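Local coordinates for protein Ddb_g0293866 (Dictyostelium discoideum, PDB 5LW6) that binds ADP-ribose through the macrodomain that makes up this C-terminal piece of a longer protein, which is probably a poly-ADP-ribose-binding sensor of DNA damage, at residues Asn134-Thr148 against Lys156-Asp168. Numbering follows the deposited sequence.
Sequences NSLEQFNLGCKLFAT and KTPQNKQLYEMLD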
loop_
_atom_site.group_PDB
_atom_site.type_symbol
_atom_site.label_atom_id
_atom_site.label_comp_id
_atom_site.label_asym_id
_atom_site.label_seq_id
_atom_site.Cartn_x
_atom_site.Cartn_y
_atom_site.Cartn_z
ATOM N N ASN A 134 -8.599 4.426 -10.242
ATOM C CA ASN A 134 -8.235 5.792 -10.659
ATOM C C ASN A 134 -9.166 6.869 -10.094
ATOM O O ASN A 134 -9.047 7.989 -10.484
ATOM C CB ASN A 134 -8.150 5.887 -12.186
ATOM C CG ASN A 134 -6.901 5.177 -12.722
ATOM O OD1 ASN A 134 -6.995 4.224 -13.492
ATOM N ND2 ASN A 134 -5.792 5.603 -12.303
ATOM N N SER A 135 -10.018 6.515 -9.147
ATOM C CA SER A 135 -10.990 7.471 -8.619
ATOM C C SER A 135 -10.360 8.614 -7.887
ATOM O O SER A 135 -9.481 8.395 -7.096
ATOM C CB SER A 135 -11.944 6.822 -7.574
ATOM O OG SER A 135 -12.801 5.930 -8.217
ATOM N N LEU A 136 -10.917 9.829 -8.046
ATOM C CA LEU A 136 -10.322 10.952 -7.356
ATOM C C LEU A 136 -10.523 10.962 -5.875
ATOM O O LEU A 136 -9.745 11.628 -5.130
ATOM C CB LEU A 136 -10.772 12.303 -7.961
ATOM C CG LEU A 136 -10.029 12.674 -9.248
ATOM C CD1 LEU A 136 -10.641 13.932 -9.852
ATOM C CD2 LEU A 136 -8.553 12.937 -9.003
ATOM N N GLU A 137 -11.569 10.274 -5.403
ATOM C CA GLU A 137 -11.890 10.249 -3.963
ATOM C C GLU A 137 -10.799 9.631 -3.115
ATOM O O GLU A 137 -10.745 9.810 -1.942
ATOM C CB GLU A 137 -13.201 9.457 -3.767
ATOM C CG GLU A 137 -13.021 8.003 -4.271
ATOM C CD GLU A 137 -14.240 7.087 -4.171
ATOM O OE1 GLU A 137 -14.753 6.891 -3.000
ATOM O OE2 GLU A 137 -14.634 6.527 -5.242
ATOM N N GLN A 138 -9.874 8.907 -3.713
ATOM C CA GLN A 138 -8.827 8.242 -2.954
ATOM C C GLN A 138 -7.689 9.091 -2.424
ATOM O O GLN A 138 -6.953 8.669 -1.566
ATOM C CB GLN A 138 -8.248 7.150 -3.823
ATOM C CG GLN A 138 -7.231 7.521 -4.830
ATOM C CD GLN A 138 -6.936 6.314 -5.756
ATOM O OE1 GLN A 138 -6.167 5.414 -5.399
ATOM N NE2 GLN A 138 -7.610 6.270 -6.897
ATOM N N PHE A 139 -7.575 10.323 -2.885
ATOM C CA PHE A 139 -6.368 11.082 -2.644
ATOM C C PHE A 139 -6.417 12.028 -1.431
ATOM O O PHE A 139 -5.362 12.368 -0.896
ATOM C CB PHE A 139 -6.052 11.851 -3.917
ATOM C CG PHE A 139 -5.724 10.941 -5.045
ATOM C CD1 PHE A 139 -4.634 10.108 -5.007
ATOM C CD2 PHE A 139 -6.537 10.884 -6.134
ATOM C CE1 PHE A 139 -4.383 9.262 -6.050
ATOM C CE2 PHE A 139 -6.340 9.988 -7.151
ATOM C CZ PHE A 139 -5.225 9.168 -7.094
ATOM N N ASN A 140 -7.615 12.417 -0.983
ATOM C CA ASN A 140 -7.677 13.319 0.135
ATOM C C ASN A 140 -8.206 12.634 1.389
ATOM O O ASN A 140 -9.135 13.133 2.012
ATOM C CB ASN A 140 -8.514 14.570 -0.232
ATOM C CG ASN A 140 -8.242 15.771 0.659
ATOM O OD1 ASN A 140 -7.285 15.801 1.392
ATOM N ND2 ASN A 140 -9.069 16.783 0.556
ATOM N N LEU A 141 -7.547 11.570 1.833
ATOM C CA LEU A 141 -7.984 10.819 3.021
ATOM C C LEU A 141 -7.195 11.154 4.250
ATOM O O LEU A 141 -7.319 10.460 5.232
ATOM C CB LEU A 141 -7.894 9.315 2.746
ATOM C CG LEU A 141 -8.606 8.862 1.472
ATOM C CD1 LEU A 141 -8.322 7.378 1.354
ATOM C CD2 LEU A 141 -10.092 9.072 1.536
ATOM N N GLY A 142 -6.339 12.164 4.177
ATOM C CA GLY A 142 -5.611 12.651 5.327
ATOM C C GLY A 142 -4.422 11.780 5.734
ATOM O O GLY A 142 -4.117 11.672 6.946
ATOM N N CYS A 143 -3.756 11.150 4.769
ATOM C CA CYS A 143 -2.656 10.240 5.093
ATOM C C CYS A 143 -1.386 10.800 4.515
ATOM O O CYS A 143 -1.390 11.241 3.370
ATOM C CB CYS A 143 -2.885 8.855 4.528
ATOM S SG CYS A 143 -4.263 7.977 5.389
ATOM N N LYS A 144 -0.321 10.800 5.307
ATOM C CA LYS A 144 0.944 11.291 4.877
ATOM C C LYS A 144 1.707 10.367 3.930
ATOM O O LYS A 144 2.609 10.833 3.183
ATOM C CB LYS A 144 1.807 11.680 6.082
ATOM C CG LYS A 144 1.244 12.902 6.759
ATOM C CD LYS A 144 2.253 13.409 7.785
ATOM C CE LYS A 144 1.632 14.480 8.726
ATOM N NZ LYS A 144 1.677 15.718 7.921
ATOM N N LEU A 145 1.343 9.077 3.945
ATOM C CA LEU A 145 1.948 8.087 3.100
ATOM C C LEU A 145 0.822 7.467 2.225
ATOM O O LEU A 145 -0.221 7.122 2.707
ATOM C CB LEU A 145 2.684 6.955 3.833
ATOM C CG LEU A 145 3.846 7.420 4.733
ATOM C CD1 LEU A 145 3.227 7.773 6.048
ATOM C CD2 LEU A 145 4.895 6.311 4.893
ATOM N N PHE A 146 1.074 7.409 0.925
ATOM C CA PHE A 146 0.082 6.914 -0.033
ATOM C C PHE A 146 0.743 5.804 -0.840
ATOM O O PHE A 146 1.731 6.066 -1.503
ATOM C CB PHE A 146 -0.391 8.034 -0.958
ATOM C CG PHE A 146 -1.540 7.621 -1.843
ATOM C CD1 PHE A 146 -1.321 6.976 -3.052
ATOM C CD2 PHE A 146 -2.814 7.793 -1.440
ATOM C CE1 PHE A 146 -2.355 6.538 -3.863
ATOM C CE2 PHE A 146 -3.876 7.410 -2.231
ATOM C CZ PHE A 146 -3.689 6.747 -3.412
ATOM N N ALA A 147 0.185 4.598 -0.770
ATOM C CA ALA A 147 0.729 3.406 -1.441
ATOM C C ALA A 147 -0.093 3.114 -2.673
ATOM O O ALA A 147 -1.359 3.211 -2.659
ATOM C CB ALA A 147 0.692 2.225 -0.544
ATOM N N THR A 148 0.616 2.707 -3.727
ATOM C CA THR A 148 0.021 2.298 -4.993
ATOM C C THR A 148 0.676 1.020 -5.503
ATOM O O THR A 148 1.876 0.859 -5.386
ATOM C CB THR A 148 0.147 3.459 -6.034
ATOM O OG1 THR A 148 -0.569 3.146 -7.228
ATOM C CG2 THR A 148 1.558 3.789 -6.375
ATOM N N LYS A 156 4.577 4.193 -14.420
ATOM C CA LYS A 156 3.105 4.330 -14.539
ATOM C C LYS A 156 2.411 3.123 -15.082
ATOM O O LYS A 156 2.888 2.502 -16.069
ATOM C CB LYS A 156 2.826 5.512 -15.429
ATOM C CG LYS A 156 1.345 5.748 -15.584
ATOM C CD LYS A 156 1.133 6.978 -16.452
ATOM C CE LYS A 156 0.777 6.553 -17.851
ATOM N NZ LYS A 156 1.198 7.657 -18.752
ATOM N N THR A 157 1.316 2.706 -14.441
ATOM C CA THR A 157 0.498 1.647 -15.010
ATOM C C THR A 157 -0.866 2.218 -15.363
ATOM O O THR A 157 -1.174 3.306 -14.877
ATOM C CB THR A 157 0.274 0.462 -14.030
ATOM O OG1 THR A 157 -0.766 0.780 -13.127
ATOM C CG2 THR A 157 1.482 0.133 -13.222
ATOM N N PRO A 158 -1.693 1.488 -16.156
ATOM C CA PRO A 158 -3.009 2.033 -16.432
ATOM C C PRO A 158 -3.866 2.189 -15.164
ATOM O O PRO A 158 -4.783 3.043 -15.115
ATOM C CB PRO A 158 -3.616 1.003 -17.379
ATOM C CG PRO A 158 -2.465 0.342 -17.992
ATOM C CD PRO A 158 -1.473 0.213 -16.886
ATOM N N GLN A 159 -3.583 1.372 -14.148
ATOM C CA GLN A 159 -4.330 1.440 -12.885
ATOM C C GLN A 159 -3.945 2.569 -11.942
ATOM O O GLN A 159 -4.677 2.826 -10.963
ATOM C CB GLN A 159 -4.177 0.119 -12.149
ATOM C CG GLN A 159 -5.024 -0.986 -12.772
ATOM C CD GLN A 159 -4.512 -1.479 -14.119
ATOM O OE1 GLN A 159 -3.328 -1.734 -14.325
ATOM N NE2 GLN A 159 -5.414 -1.609 -15.037
ATOM N N ASN A 160 -2.789 3.171 -12.160
ATOM C CA ASN A 160 -2.382 4.354 -11.351
ATOM C C ASN A 160 -2.053 5.551 -12.209
ATOM O O ASN A 160 -1.389 6.463 -11.798
ATOM C CB ASN A 160 -1.277 3.999 -10.357
ATOM C CG ASN A 160 -0.004 3.550 -11.010
ATOM O OD1 ASN A 160 0.217 3.772 -12.204
ATOM N ND2 ASN A 160 0.862 2.956 -10.225
ATOM N N LYS A 161 -2.634 5.574 -13.390
ATOM C CA LYS A 161 -2.508 6.716 -14.284
ATOM C C LYS A 161 -2.849 8.022 -13.627
ATOM O O LYS A 161 -2.140 9.006 -13.760
ATOM C CB LYS A 161 -3.443 6.436 -15.496
ATOM C CG LYS A 161 -3.518 7.556 -16.533
ATOM C CD LYS A 161 -4.459 7.100 -17.650
ATOM C CE LYS A 161 -4.375 7.988 -18.918
ATOM N NZ LYS A 161 -4.601 9.406 -18.604
ATOM N N GLN A 162 -3.916 8.031 -12.849
ATOM C CA GLN A 162 -4.427 9.327 -12.269
ATOM C C GLN A 162 -3.473 9.886 -11.256
ATOM O O GLN A 162 -3.146 11.048 -11.286
ATOM C CB GLN A 162 -5.801 9.135 -11.664
ATOM C CG GLN A 162 -6.391 10.311 -10.965
ATOM C CD GLN A 162 -6.622 11.486 -11.909
ATOM O OE1 GLN A 162 -7.162 11.341 -13.011
ATOM N NE2 GLN A 162 -6.144 12.639 -11.505
ATOM N N LEU A 163 -2.956 8.988 -10.400
ATOM C CA LEU A 163 -1.882 9.348 -9.499
ATOM C C LEU A 163 -0.676 9.963 -10.220
ATOM O O LEU A 163 -0.217 11.013 -9.833
ATOM C CB LEU A 163 -1.492 8.153 -8.652
ATOM C CG LEU A 163 -0.284 8.334 -7.756
ATOM C CD1 LEU A 163 -0.586 9.237 -6.535
ATOM C CD2 LEU A 163 0.234 6.974 -7.336
ATOM N N TYR A 164 -0.205 9.296 -11.258
ATOM C CA TYR A 164 0.978 9.725 -11.997
ATOM C C TYR A 164 0.735 11.064 -12.689
ATOM O O TYR A 164 1.616 11.889 -12.644
ATOM C CB TYR A 164 1.413 8.652 -12.998
ATOM C CG TYR A 164 2.349 7.638 -12.370
ATOM C CD1 TYR A 164 1.925 6.703 -11.431
ATOM C CD2 TYR A 164 3.722 7.659 -12.628
ATOM C CE1 TYR A 164 2.813 5.834 -10.849
ATOM C CE2 TYR A 164 4.588 6.791 -12.038
ATOM C CZ TYR A 164 4.155 5.879 -11.131
ATOM O OH TYR A 164 5.043 5.036 -10.480
ATOM N N GLU A 165 -0.482 11.302 -13.203
ATOM C CA GLU A 165 -0.776 12.618 -13.787
ATOM C C GLU A 165 -0.685 13.741 -12.780
ATOM O O GLU A 165 -0.180 14.812 -13.063
ATOM C CB GLU A 165 -2.101 12.539 -14.463
ATOM C CG GLU A 165 -1.803 11.785 -15.722
ATOM C CD GLU A 165 -2.957 11.345 -16.565
ATOM O OE1 GLU A 165 -2.653 10.497 -17.427
ATOM O OE2 GLU A 165 -4.119 11.797 -16.423
HETATM N N MSE A 166 -1.046 13.429 -11.552
HETATM C CA MSE A 166 -1.005 14.346 -10.492
HETATM C C MSE A 166 0.402 14.637 -10.007
HETATM O O MSE A 166 0.620 15.664 -9.496
HETATM C CB MSE A 166 -1.890 13.808 -9.348
HETATM C CG MSE A 166 -3.348 13.743 -9.789
HETATM SE SE MSE A 166 -4.355 12.679 -8.412
HETATM C CE MSE A 166 -4.557 14.159 -7.133
ATOM N N LEU A 167 1.327 13.692 -10.177
ATOM C CA LEU A 167 2.731 13.791 -9.727
ATOM C C LEU A 167 3.592 14.429 -10.818
ATOM O O LEU A 167 4.648 14.971 -10.504
ATOM C CB LEU A 167 3.302 12.384 -9.436
ATOM C CG LEU A 167 2.725 11.684 -8.189
ATOM C CD1 LEU A 167 2.946 10.185 -8.187
ATOM C CD2 LEU A 167 3.305 12.337 -6.938
ATOM N N ASP A 168 3.067 14.366 -12.051
ATOM C CA ASP A 168 3.780 14.521 -13.340
ATOM C C ASP A 168 4.609 13.281 -13.658
ATOM O O ASP A 168 5.630 13.041 -13.016
ATOM C CB ASP A 168 4.697 15.727 -13.381
ATOM C CG ASP A 168 5.251 15.960 -14.805
ATOM O OD1 ASP A 168 4.490 16.496 -15.637
ATOM O OD2 ASP A 168 6.384 15.517 -15.105
#
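A Met-aromatic contact between F139 and M166, a selenomethionine substituted for methionine, forms part of the packing of helix 161-167 against strand 145-149 of this macrodomain and the loop with 3-10 turn before it. SE of M166 lies over one face of the F139 ring, 3.7 Å from its centroid and 17° off the ring normal; the chain, bent at its last torsion, also carries CE over the CG-CD2 rim of the same face. Q138 CG covers the opposite face, so the phenyl is sandwiched. CG of Q162 comes obliquely to F139 CE2, with the amide plane turned 57° from the ring, while the far end of that amide, NE2, meets L136 CD2 at 3.5 Å. L163 divides its two methyls: CD1 packs obliquely against F139 CE1 at 3.8 Å and more loosely against F146 CE1, whereas CD2 meets T148 CG2 tip to tip at 3.6 Å. Cutting F139 back to an alanine is likely to leave the M166 selenium without its aromatic partner and open a gap between Q138, L163 and M166. At the helix start, N160 ND2 gives a weak hydrogen bond to T148 OG1 (3.3 Å). The T148 hydroxyl is turned toward N160 because OG1 stands anti to the backbone N (chi1 -173°). N160 OD1 accepts a nearly straight hydrogen bond from the backbone N of T157 at 2.7 Å, which helps set the rotation of the amide. L163 and M166 also touch helix 204-207, and T148 packs on L216 of strand 213-217. Strand 145-149 runs inside the mixed sheet between 55-59 and 213-217, parallel to both, and helix 161-167 lies against it through L163, beside helix 204-207.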